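Local coordinates for tail spike protein (Acinetobacter phage vB_AbaP_AS12, PDB 6EU4) that probably recognises and depolymerises the capsular polysaccharide of its Acinetobacter baumannii host as a trimeric tailspike, at residues Ala529-Ala541 against Trp550-Trp563. Residues are numbered along the deposited sequence; the frame is centred on the assembly and turned at random.
Sequences AGNNSYNAQLAFA and WLRTGDYGQAYASW
Strands 535-541 and 550-554 run antiparallel at 167°, and Asn535, Gln537 and Ala539 exchange pairs of N-H...O=C bonds with Gly554, Arg552 and Trp550. On the face bearing Gln537, the amide oxygen OE1 accepts two bonds from Arg552, from NE and from NH2, each 2.9 Å long. Both donors reach OE1 from one face of the amide, while OE1 itself lies in the guanidinium plane. Arg552 can lie alongside Gln537 because its CG sits between the backbone N and carbonyl carbon (chi1 68°) and the chain then runs out fully extended. Its flat cation suits a slot between two aromatic rings: Tyr560 lies over the rim of one guanidinium face and Trp563 over the rim of the other, with Arg552 CD 3.5 Å above the centre of the indole. Arg552 NH2 also bonds Thr488 OG1, and Gln537 NE2 donates to Ile487 O and Gln524 OE1, so both ends of the Gln537 amide are bonded. Gly554, without a side chain, leaves room for the Tyr560 ring beside Asn535.

The two strands form a beta hairpin in the sheet that follows the parallel beta-helix of the tailspike, and strand 520-526 flanks it beyond 535-541. On the face bearing Leu538, its CD1 meets Leu551 CD2 at 3.6 Å; Trp525 of the third subunit also packs on Leu538.

Beyond strand 550-554, a type II turn from Asp555 to Gln558 has Gly557 third, its phi of 78° easy for a residue without a CB. Asn532 to Tyr534 lead into strand 535-541: Tyr556 CB stands over the centre of the Tyr534 ring, 3.6 Å from its centroid, while Asn532 CB lies over a face of the Tyr556 ring. One water joins Asn532 OD1, Ser533 N and Gly557 N; another links Tyr534 OH to Asp555 OD1.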
loop_
_atom_site.group_PDB
_atom_site.type_symbol
_atom_site.label_atom_id
_atom_site.label_comp_id
_atom_site.label_asym_id
_atom_site.label_seq_id
_atom_site.Cartn_x
_atom_site.Cartn_y
_atom_site.Cartn_z
ATOM N N ALA A 529 -26.928 -0.965 24.873
ATOM C CA ALA A 529 -27.485 -2.257 24.483
ATOM C C ALA A 529 -26.747 -3.375 25.217
ATOM O O ALA A 529 -25.515 -3.372 25.286
ATOM C CB ALA A 529 -27.364 -2.449 22.975
ATOM N N GLY A 530 -27.496 -4.312 25.783
ATOM C CA GLY A 530 -26.872 -5.385 26.538
ATOM C C GLY A 530 -27.913 -6.283 27.178
ATOM O O GLY A 530 -29.121 -6.090 27.016
ATOM N N ASN A 531 -27.418 -7.283 27.918
ATOM C CA ASN A 531 -28.309 -8.196 28.627
ATOM C C ASN A 531 -29.200 -7.452 29.611
ATOM O O ASN A 531 -30.362 -7.823 29.808
ATOM C CB ASN A 531 -27.506 -9.261 29.368
ATOM C CG ASN A 531 -26.898 -10.275 28.430
ATOM O OD1 ASN A 531 -27.417 -10.517 27.339
ATOM N ND2 ASN A 531 -25.792 -10.879 28.852
ATOM N N ASN A 532 -28.660 -6.421 30.263
ATOM C CA ASN A 532 -29.434 -5.539 31.125
ATOM C C ASN A 532 -29.071 -4.097 30.812
ATOM O O ASN A 532 -27.941 -3.803 30.419
ATOM C CB ASN A 532 -29.177 -5.813 32.606
ATOM C CG ASN A 532 -29.823 -7.107 33.078
ATOM O OD1 ASN A 532 -31.039 -7.201 33.176
ATOM N ND2 ASN A 532 -29.004 -8.114 33.356
ATOM N N SER A 533 -30.034 -3.197 30.996
ATOM C CA SER A 533 -29.825 -1.796 30.642
ATOM C C SER A 533 -30.877 -0.917 31.316
ATOM O O SER A 533 -31.989 -1.362 31.609
ATOM C CB SER A 533 -29.875 -1.578 29.125
ATOM O OG SER A 533 -31.059 -2.115 28.547
ATOM N N TYR A 534 -30.488 0.328 31.571
ATOM C CA TYR A 534 -31.434 1.411 31.805
ATOM C C TYR A 534 -31.976 1.877 30.467
ATOM O O TYR A 534 -31.228 1.973 29.488
ATOM C CB TYR A 534 -30.758 2.598 32.496
ATOM C CG TYR A 534 -30.260 2.300 33.866
ATOM C CD1 TYR A 534 -31.101 2.412 34.958
ATOM C CD2 TYR A 534 -28.937 1.911 34.087
ATOM C CE1 TYR A 534 -30.649 2.130 36.235
ATOM C CE2 TYR A 534 -28.493 1.628 35.357
ATOM C CZ TYR A 534 -29.357 1.745 36.422
ATOM O OH TYR A 534 -28.953 1.475 37.698
ATOM N N ASN A 535 -33.267 2.197 30.426
ATOM C CA ASN A 535 -33.870 2.670 29.185
ATOM C C ASN A 535 -34.921 3.733 29.450
ATOM O O ASN A 535 -35.492 3.839 30.540
ATOM C CB ASN A 535 -34.516 1.529 28.388
ATOM C CG ASN A 535 -33.499 0.534 27.866
ATOM O OD1 ASN A 535 -33.222 -0.480 28.506
ATOM N ND2 ASN A 535 -32.934 0.824 26.712
ATOM N N ALA A 536 -35.173 4.514 28.408
ATOM C CA ALA A 536 -36.307 5.428 28.355
ATOM C C ALA A 536 -36.763 5.509 26.909
ATOM O O ALA A 536 -35.972 5.298 25.986
ATOM C CB ALA A 536 -35.926 6.813 28.875
ATOM N N GLN A 537 -38.040 5.826 26.711
ATOM C CA GLN A 537 -38.563 6.012 25.371
ATOM C C GLN A 537 -39.507 7.202 25.349
ATOM O O GLN A 537 -40.278 7.417 26.290
ATOM C CB GLN A 537 -39.287 4.763 24.850
ATOM C CG GLN A 537 -38.379 3.549 24.636
ATOM C CD GLN A 537 -39.150 2.327 24.148
ATOM O OE1 GLN A 537 -40.316 2.149 24.466
ATOM N NE2 GLN A 537 -38.499 1.500 23.335
ATOM N N LEU A 538 -39.389 7.993 24.285
ATOM C CA LEU A 538 -40.328 9.043 23.919
ATOM C C LEU A 538 -41.025 8.604 22.636
ATOM O O LEU A 538 -40.359 8.387 21.615
ATOM C CB LEU A 538 -39.593 10.364 23.696
ATOM C CG LEU A 538 -40.354 11.501 23.006
ATOM C CD1 LEU A 538 -41.634 11.865 23.730
ATOM C CD2 LEU A 538 -39.434 12.718 22.862
ATOM N N ALA A 539 -42.343 8.446 22.693
ATOM C CA ALA A 539 -43.126 7.983 21.551
ATOM C C ALA A 539 -44.049 9.085 21.054
ATOM O O ALA A 539 -44.772 9.708 21.847
ATOM C CB ALA A 539 -43.947 6.744 21.906
ATOM N N PHE A 540 -44.008 9.319 19.731
ATOM C CA PHE A 540 -44.916 10.216 19.030
ATOM C C PHE A 540 -45.938 9.363 18.285
ATOM O O PHE A 540 -45.603 8.720 17.285
ATOM C CB PHE A 540 -44.160 11.099 18.040
ATOM C CG PHE A 540 -43.180 12.040 18.679
ATOM C CD1 PHE A 540 -43.593 13.293 19.101
ATOM C CD2 PHE A 540 -41.848 11.694 18.833
ATOM C CE1 PHE A 540 -42.706 14.177 19.686
ATOM C CE2 PHE A 540 -40.950 12.590 19.419
ATOM C CZ PHE A 540 -41.380 13.827 19.836
ATOM N N ALA A 541 -47.170 9.337 18.788
ATOM C CA ALA A 541 -48.283 8.681 18.104
ATOM C C ALA A 541 -48.871 9.677 17.116
ATOM O O ALA A 541 -49.631 10.566 17.500
ATOM C CB ALA A 541 -49.325 8.208 19.111
ATOM N N TRP A 550 -45.718 10.532 24.609
ATOM C CA TRP A 550 -45.640 9.515 25.644
ATOM C C TRP A 550 -44.195 9.284 26.078
ATOM O O TRP A 550 -43.296 9.212 25.231
ATOM C CB TRP A 550 -46.194 8.184 25.138
ATOM C CG TRP A 550 -47.608 8.222 24.616
ATOM C CD1 TRP A 550 -48.022 8.626 23.371
ATOM C CD2 TRP A 550 -48.784 7.801 25.311
ATOM N NE1 TRP A 550 -49.379 8.484 23.263
ATOM C CE2 TRP A 550 -49.872 7.970 24.434
ATOM C CE3 TRP A 550 -49.023 7.290 26.593
ATOM C CZ2 TRP A 550 -51.183 7.659 24.797
ATOM C CZ3 TRP A 550 -50.330 6.964 26.946
ATOM C CH2 TRP A 550 -51.393 7.164 26.052
ATOM N N LEU A 551 -44.005 9.101 27.392
ATOM C CA LEU A 551 -42.724 8.745 27.985
ATOM C C LEU A 551 -42.856 7.479 28.822
ATOM O O LEU A 551 -43.857 7.283 29.510
ATOM C CB LEU A 551 -42.198 9.865 28.880
ATOM C CG LEU A 551 -41.865 11.192 28.189
ATOM C CD1 LEU A 551 -41.440 12.230 29.219
ATOM C CD2 LEU A 551 -40.758 11.032 27.166
ATOM N N ARG A 552 -41.822 6.644 28.800
ATOM C CA ARG A 552 -41.713 5.579 29.792
ATOM C C ARG A 552 -40.242 5.276 30.047
ATOM O O ARG A 552 -39.370 5.654 29.273
ATOM C CB ARG A 552 -42.456 4.312 29.365
ATOM C CG ARG A 552 -41.845 3.562 28.154
ATOM C CD ARG A 552 -42.497 2.187 27.986
ATOM N NE ARG A 552 -41.999 1.523 26.790
ATOM C CZ ARG A 552 -42.415 0.337 26.354
ATOM N NH1 ARG A 552 -43.336 -0.362 27.015
ATOM N NH2 ARG A 552 -41.903 -0.154 25.240
ATOM N N THR A 553 -39.977 4.614 31.174
ATOM C CA THR A 553 -38.627 4.241 31.563
ATOM C C THR A 553 -38.584 2.770 31.924
ATOM O O THR A 553 -39.588 2.173 32.320
ATOM C CB THR A 553 -38.134 5.049 32.768
ATOM O OG1 THR A 553 -39.061 4.912 33.837
ATOM C CG2 THR A 553 -37.977 6.519 32.409
ATOM N N GLY A 554 -37.381 2.217 31.820
ATOM C CA GLY A 554 -37.104 0.864 32.265
ATOM C C GLY A 554 -35.862 0.830 33.125
ATOM O O GLY A 554 -34.773 1.208 32.684
ATOM N N ASP A 555 -36.022 0.406 34.373
ATOM C CA ASP A 555 -34.904 0.303 35.290
ATOM C C ASP A 555 -34.048 -0.905 34.918
ATOM O O ASP A 555 -34.522 -1.868 34.313
ATOM C CB ASP A 555 -35.441 0.196 36.719
ATOM C CG ASP A 555 -34.403 0.504 37.806
ATOM O OD1 ASP A 555 -33.240 0.866 37.501
ATOM O OD2 ASP A 555 -34.786 0.370 39.005
ATOM N N TYR A 556 -32.770 -0.821 35.263
ATOM C CA TYR A 556 -31.832 -1.911 35.042
ATOM C C TYR A 556 -32.334 -3.176 35.732
ATOM O O TYR A 556 -32.525 -3.190 36.954
ATOM C CB TYR A 556 -30.473 -1.491 35.588
ATOM C CG TYR A 556 -29.315 -2.392 35.257
ATOM C CD1 TYR A 556 -29.020 -3.501 36.045
ATOM C CD2 TYR A 556 -28.498 -2.115 34.178
ATOM C CE1 TYR A 556 -27.939 -4.318 35.751
ATOM C CE2 TYR A 556 -27.407 -2.927 33.875
ATOM C CZ TYR A 556 -27.137 -4.019 34.674
ATOM O OH TYR A 556 -26.068 -4.839 34.384
ATOM N N GLY A 557 -32.561 -4.234 34.951
ATOM C CA GLY A 557 -33.060 -5.485 35.491
ATOM C C GLY A 557 -34.545 -5.518 35.785
ATOM O O GLY A 557 -35.021 -6.479 36.404
ATOM N N GLN A 558 -35.293 -4.514 35.360
ATOM C CA GLN A 558 -36.732 -4.460 35.569
ATOM C C GLN A 558 -37.440 -4.284 34.237
ATOM O O GLN A 558 -36.885 -3.738 33.282
ATOM C CB GLN A 558 -37.132 -3.296 36.492
ATOM C CG GLN A 558 -36.479 -3.311 37.850
ATOM C CD GLN A 558 -37.028 -4.408 38.775
ATOM O OE1 GLN A 558 -38.081 -4.996 38.525
ATOM N NE2 GLN A 558 -36.307 -4.671 39.851
ATOM N N ALA A 559 -38.702 -4.707 34.202
ATOM C CA ALA A 559 -39.544 -4.441 33.045
ATOM C C ALA A 559 -39.840 -2.944 32.937
ATOM O O ALA A 559 -39.760 -2.191 33.916
ATOM C CB ALA A 559 -40.853 -5.219 33.144
ATOM N N TYR A 560 -40.210 -2.518 31.728
ATOM C CA TYR A 560 -40.623 -1.139 31.513
ATOM C C TYR A 560 -41.774 -0.771 32.439
ATOM O O TYR A 560 -42.697 -1.564 32.681
ATOM C CB TYR A 560 -41.066 -0.920 30.069
ATOM C CG TYR A 560 -39.968 -0.543 29.082
ATOM C CD1 TYR A 560 -39.383 0.717 29.107
ATOM C CD2 TYR A 560 -39.545 -1.441 28.112
ATOM C CE1 TYR A 560 -38.401 1.078 28.175
ATOM C CE2 TYR A 560 -38.565 -1.092 27.180
ATOM C CZ TYR A 560 -37.996 0.155 27.217
ATOM O OH TYR A 560 -37.019 0.478 26.300
ATOM N N ALA A 561 -41.720 0.452 32.941
ATOM C CA ALA A 561 -42.838 1.051 33.647
ATOM C C ALA A 561 -43.920 1.484 32.655
ATOM O O ALA A 561 -43.712 1.521 31.435
ATOM C CB ALA A 561 -42.362 2.243 34.464
ATOM N N SER A 562 -45.099 1.799 33.198
ATOM C CA SER A 562 -46.240 2.187 32.371
ATOM C C SER A 562 -45.946 3.440 31.550
ATOM O O SER A 562 -45.211 4.338 31.972
ATOM C CB SER A 562 -47.471 2.436 33.243
ATOM O OG SER A 562 -47.803 1.285 34.002
ATOM N N TRP A 563 -46.552 3.504 30.367
ATOM C CA TRP A 563 -46.464 4.699 29.535
ATOM C C TRP A 563 -47.175 5.884 30.193
ATOM O O TRP A 563 -48.232 5.730 30.816
ATOM C CB TRP A 563 -47.108 4.443 28.179
ATOM C CG TRP A 563 -46.302 3.681 27.181
ATOM C CD1 TRP A 563 -46.509 2.390 26.776
ATOM C CD2 TRP A 563 -45.201 4.170 26.414
ATOM N NE1 TRP A 563 -45.602 2.050 25.813
ATOM C CE2 TRP A 563 -44.784 3.119 25.569
ATOM C CE3 TRP A 563 -44.524 5.385 26.363
ATOM C CZ2 TRP A 563 -43.726 3.251 24.678
ATOM C CZ3 TRP A 563 -43.467 5.524 25.477
ATOM C CH2 TRP A 563 -43.075 4.445 24.642
HETATM O O HOH W 1 -32.501 -4.681 32.179
HETATM O O HOH W 2 -31.179 0.481 39.206
#